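Glucose 1-dehydrogenase (PDB 2VWH) oxidises D-glucose and several other aldose sugars with NADP(+), or less readily NAD(+), as electron acceptor, using a catalytic zinc ion. Local coordinates at residues A[86-91]-A[105-110]. Residues are numbered along the deposited sequence; the frame is centred on the assembly and turned at random.
With BGC (beta-D-glucopyranose), chain C.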
ATOM      1  N   THR A  86      15.445  16.541  15.212  1.00 22.63           N
ATOM      2  CA  THR A  86      14.660  16.140  14.046  1.00 23.75           C
ATOM      3  C   THR A  86      15.062  17.022  12.854  1.00 26.79           C
ATOM      4  O   THR A  86      15.774  18.021  13.000  1.00 22.65           O
ATOM      5  CB  THR A  86      13.117  16.202  14.292  1.00 23.98           C
ATOM      6  OG1 THR A  86      12.691  17.570  14.457  1.00 24.86           O
ATOM      7  CG2 THR A  86      12.717  15.363  15.544  1.00 23.86           C
ATOM      8  N   VAL A  87      14.593  16.662  11.676  1.00 22.65           N
ATOM      9  CA  VAL A  87      15.080  17.289  10.452  1.00 23.21           C
ATOM     10  C   VAL A  87      14.141  18.373   9.884  1.00 26.75           C
ATOM     11  O   VAL A  87      14.615  19.409   9.376  1.00 23.44           O
ATOM     12  CB  VAL A  87      15.396  16.202   9.415  1.00 24.76           C
ATOM     13  CG1 VAL A  87      15.825  16.822   8.079  1.00 25.35           C
ATOM     14  CG2 VAL A  87      16.486  15.264   9.988  1.00 23.58           C
ATOM     15  N   ARG A  88      12.832  18.169  10.018  1.00 21.88           N
ATOM     16  CA  ARG A  88      11.857  19.075   9.403  1.00 20.82           C
ATOM     17  C   ARG A  88      11.470  20.271  10.270  1.00 22.37           C
ATOM     18  O   ARG A  88      11.310  20.155  11.489  1.00 24.43           O
ATOM     19  CB  ARG A  88      10.598  18.321   8.953  1.00 18.34           C
ATOM     20  CG  ARG A  88      10.835  17.599   7.662  1.00 25.04           C
ATOM     21  CD  ARG A  88       9.612  16.894   7.143  1.00 23.60           C
ATOM     22  NE  ARG A  88       9.933  16.227   5.885  1.00 23.11           N
ATOM     23  CZ  ARG A  88       9.031  15.702   5.060  1.00 32.42           C
ATOM     24  NH1 ARG A  88       7.743  15.740   5.362  1.00 27.95           N
ATOM     25  NH2 ARG A  88       9.419  15.135   3.924  1.00 25.61           N
ATOM     26  N   ARG A  89      11.340  21.418   9.608  1.00 27.84           N
ATOM     27  CA  ARG A  89      10.948  22.669  10.251  1.00 24.40           C
ATOM     28  C   ARG A  89       9.904  23.363   9.376  1.00 21.62           C
ATOM     29  O   ARG A  89       9.852  23.131   8.165  1.00 25.75           O
ATOM     30  CB  ARG A  89      12.159  23.592  10.427  1.00 26.54           C
ATOM     31  CG  ARG A  89      13.299  23.027  11.272  1.00 24.13           C
ATOM     32  CD  ARG A  89      12.944  23.021  12.754  1.00 31.13           C
ATOM     33  NE  ARG A  89      14.043  22.474  13.546  1.00 27.90           N
ATOM     34  CZ  ARG A  89      14.305  21.177  13.705  1.00 24.58           C
ATOM     35  NH1 ARG A  89      13.529  20.255  13.153  1.00 28.39           N
ATOM     36  NH2 ARG A  89      15.355  20.806  14.435  1.00 27.56           N
ATOM     37  N   PRO A  90       9.061  24.221   9.982  1.00 28.23           N
ATOM     38  CA  PRO A  90       8.044  24.942   9.211  1.00 29.39           C
ATOM     39  C   PRO A  90       8.669  25.798   8.107  1.00 32.56           C
ATOM     40  O   PRO A  90       9.775  26.315   8.289  1.00 33.99           O
ATOM     41  CB  PRO A  90       7.369  25.850  10.251  1.00 40.02           C
ATOM     42  CG  PRO A  90       7.734  25.315  11.563  1.00 36.24           C
ATOM     43  CD  PRO A  90       9.024  24.564  11.413  1.00 32.62           C
ATOM     44  N   PRO A  91       7.976  25.957   6.971  1.00 30.95           N
ATOM     45  CA  PRO A  91       8.542  26.779   5.905  1.00 34.89           C
ATOM     46  C   PRO A  91       8.420  28.269   6.231  1.00 42.33           C
ATOM     47  O   PRO A  91       7.924  28.625   7.312  1.00 32.89           O
ATOM     48  CB  PRO A  91       7.704  26.391   4.683  1.00 38.78           C
ATOM     49  CG  PRO A  91       6.389  26.024   5.244  1.00 34.96           C
ATOM     50  CD  PRO A  91       6.644  25.440   6.613  1.00 32.15           C
ATOM     51  N   ASP A 105       6.357  14.913   9.305  1.00 25.00           N
ATOM     52  CA  ASP A 105       6.843  13.878   8.411  1.00 20.83           C
ATOM     53  C   ASP A 105       5.829  13.507   7.320  1.00 26.04           C
ATOM     54  O   ASP A 105       6.183  12.852   6.356  1.00 22.90           O
ATOM     55  CB  ASP A 105       7.218  12.629   9.211  1.00 25.57           C
ATOM     56  CG  ASP A 105       6.049  12.060   9.983  1.00 24.84           C
ATOM     57  OD1 ASP A 105       5.573  12.730  10.916  1.00 26.21           O
ATOM     58  OD2 ASP A 105       5.593  10.956   9.636  1.00 25.72           O
ATOM     59  N   MET A 106       4.570  13.888   7.497  1.00 23.11           N
ATOM     60  CA  MET A 106       3.547  13.680   6.476  1.00 22.94           C
ATOM     61  C   MET A 106       3.282  14.911   5.601  1.00 27.65           C
ATOM     62  O   MET A 106       2.424  14.869   4.708  1.00 26.64           O
ATOM     63  CB  MET A 106       2.235  13.244   7.128  1.00 24.74           C
ATOM     64  CG  MET A 106       2.355  11.993   8.025  1.00 25.30           C
ATOM     65  SD  MET A 106       3.008  10.535   7.184  1.00 25.49           S
ATOM     66  CE  MET A 106       1.616  10.142   6.087  1.00 27.47           C
ATOM     67  N   ALA A 107       4.008  15.998   5.835  1.00 28.46           N
ATOM     68  CA  ALA A 107       3.771  17.228   5.076  1.00 32.55           C
ATOM     69  C   ALA A 107       4.227  17.074   3.624  1.00 25.59           C
ATOM     70  O   ALA A 107       5.266  16.468   3.339  1.00 27.41           O
ATOM     71  CB  ALA A 107       4.451  18.436   5.736  1.00 26.17           C
ATOM     72  N   PRO A 108       3.433  17.605   2.686  1.00 28.20           N
ATOM     73  CA  PRO A 108       3.846  17.547   1.295  1.00 28.83           C
ATOM     74  C   PRO A 108       4.867  18.595   0.868  1.00 31.67           C
ATOM     75  O   PRO A 108       5.187  19.543   1.606  1.00 29.69           O
ATOM     76  CB  PRO A 108       2.533  17.764   0.535  1.00 32.17           C
ATOM     77  CG  PRO A 108       1.685  18.540   1.432  1.00 33.11           C
ATOM     78  CD  PRO A 108       2.107  18.236   2.846  1.00 36.22           C
ATOM     79  N   ASP A 109       5.343  18.399  -0.350  1.00 33.39           N
ATOM     80  CA  ASP A 109       6.266  19.298  -1.016  1.00 36.76           C
ATOM     81  C   ASP A 109       5.828  20.756  -0.848  1.00 38.40           C
ATOM     82  O   ASP A 109       4.657  21.095  -1.057  1.00 31.71           O
ATOM     83  CB  ASP A 109       6.337  18.918  -2.500  1.00 48.30           C
ATOM     84  CG  ASP A 109       7.383  19.692  -3.249  1.00 66.92           C
ATOM     85  OD1 ASP A 109       8.574  19.574  -2.891  1.00 76.10           O
ATOM     86  OD2 ASP A 109       7.014  20.421  -4.193  1.00 85.17           O
ATOM     87  N   GLY A 110       6.760  21.600  -0.411  1.00 35.46           N
ATOM     88  CA  GLY A 110       6.500  23.023  -0.248  1.00 35.31           C
ATOM     89  C   GLY A 110       5.931  23.406   1.097  1.00 33.86           C
ATOM     90  O   GLY A 110       5.759  24.584   1.376  1.00 39.76           O
TER
HETATM   91  C2  BGC C 600      16.646  12.213   5.565  1.00 25.49           C
HETATM   92  C3  BGC C 600      15.153  12.374   5.816  1.00 29.98           C
HETATM   93  C4  BGC C 600      14.557  13.091   4.616  1.00 25.18           C
HETATM   94  C5  BGC C 600      14.891  12.332   3.306  1.00 20.82           C
HETATM   95  C6  BGC C 600      14.290  13.062   2.102  1.00 28.97           C
HETATM   96  C1  BGC C 600      16.889  11.501   4.248  1.00 27.92           C
HETATM   97  O1  BGC C 600      18.262  11.231   4.175  1.00 29.84           O
HETATM   98  O2  BGC C 600      17.121  11.293   6.506  1.00 21.16           O
HETATM   99  O3  BGC C 600      14.942  13.110   7.006  1.00 29.10           O
HETATM  100  O4  BGC C 600      13.180  13.285   4.821  1.00 27.35           O
HETATM  101  O5  BGC C 600      16.320  12.185   3.158  1.00 30.39           O
HETATM  102  O6  BGC C 600      14.977  14.277   1.949  1.00 26.72           O
HETATM  103  O   HOH W   1       6.827  14.487   2.609  1.00 33.10           O
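Arg88 and Ala107 illustrate how one long side chain can tie a short strand to an irregular loop through main-chain oxygens. The bond from CA to CB of Arg88 heads toward segment 105-110, and with CG anti to the carbonyl carbon (chi1 -79°) the chain runs out fully extended through CG and CD to NE. There NE forms a salt bridge with Glu114, which binds glucose. Beyond CZ the two terminal nitrogens converge on one carbonyl oxygen, by different routes. Arg88 NH1 makes a weak, bent hydrogen bond to Ala107 O (3.3 Å, 130°), the oxygen lying oblique to the guanidinium plane. Arg88 NH1 also lies 3.4 Å from Asp105 O, at an angle too poor for a bond, and finds a stronger acceptor in Pro104 O. Arg88 NH2 donates to a water 3.0 Å away, held at the guanidinium edge and in its plane. That water in turn donates to Ala107 O over 2.6 Å.

All this belongs to the GroES-like domain of the zinc-containing alcohol dehydrogenases, where strand 88-89 pairs antiparallel with strand 113-115, the bearer of Glu114. Arg88 is thus a second-shell residue, its side chain also touching Asn303, which binds the sugar. Tyr112 adds a cation-pi contact. Asp105 turns its carboxylate elsewhere, into a salt bridge with Lys157. Farther along, Pro91 CG rests 4.2 Å from Gly110 O, a loose contact where Gly110 is exposed.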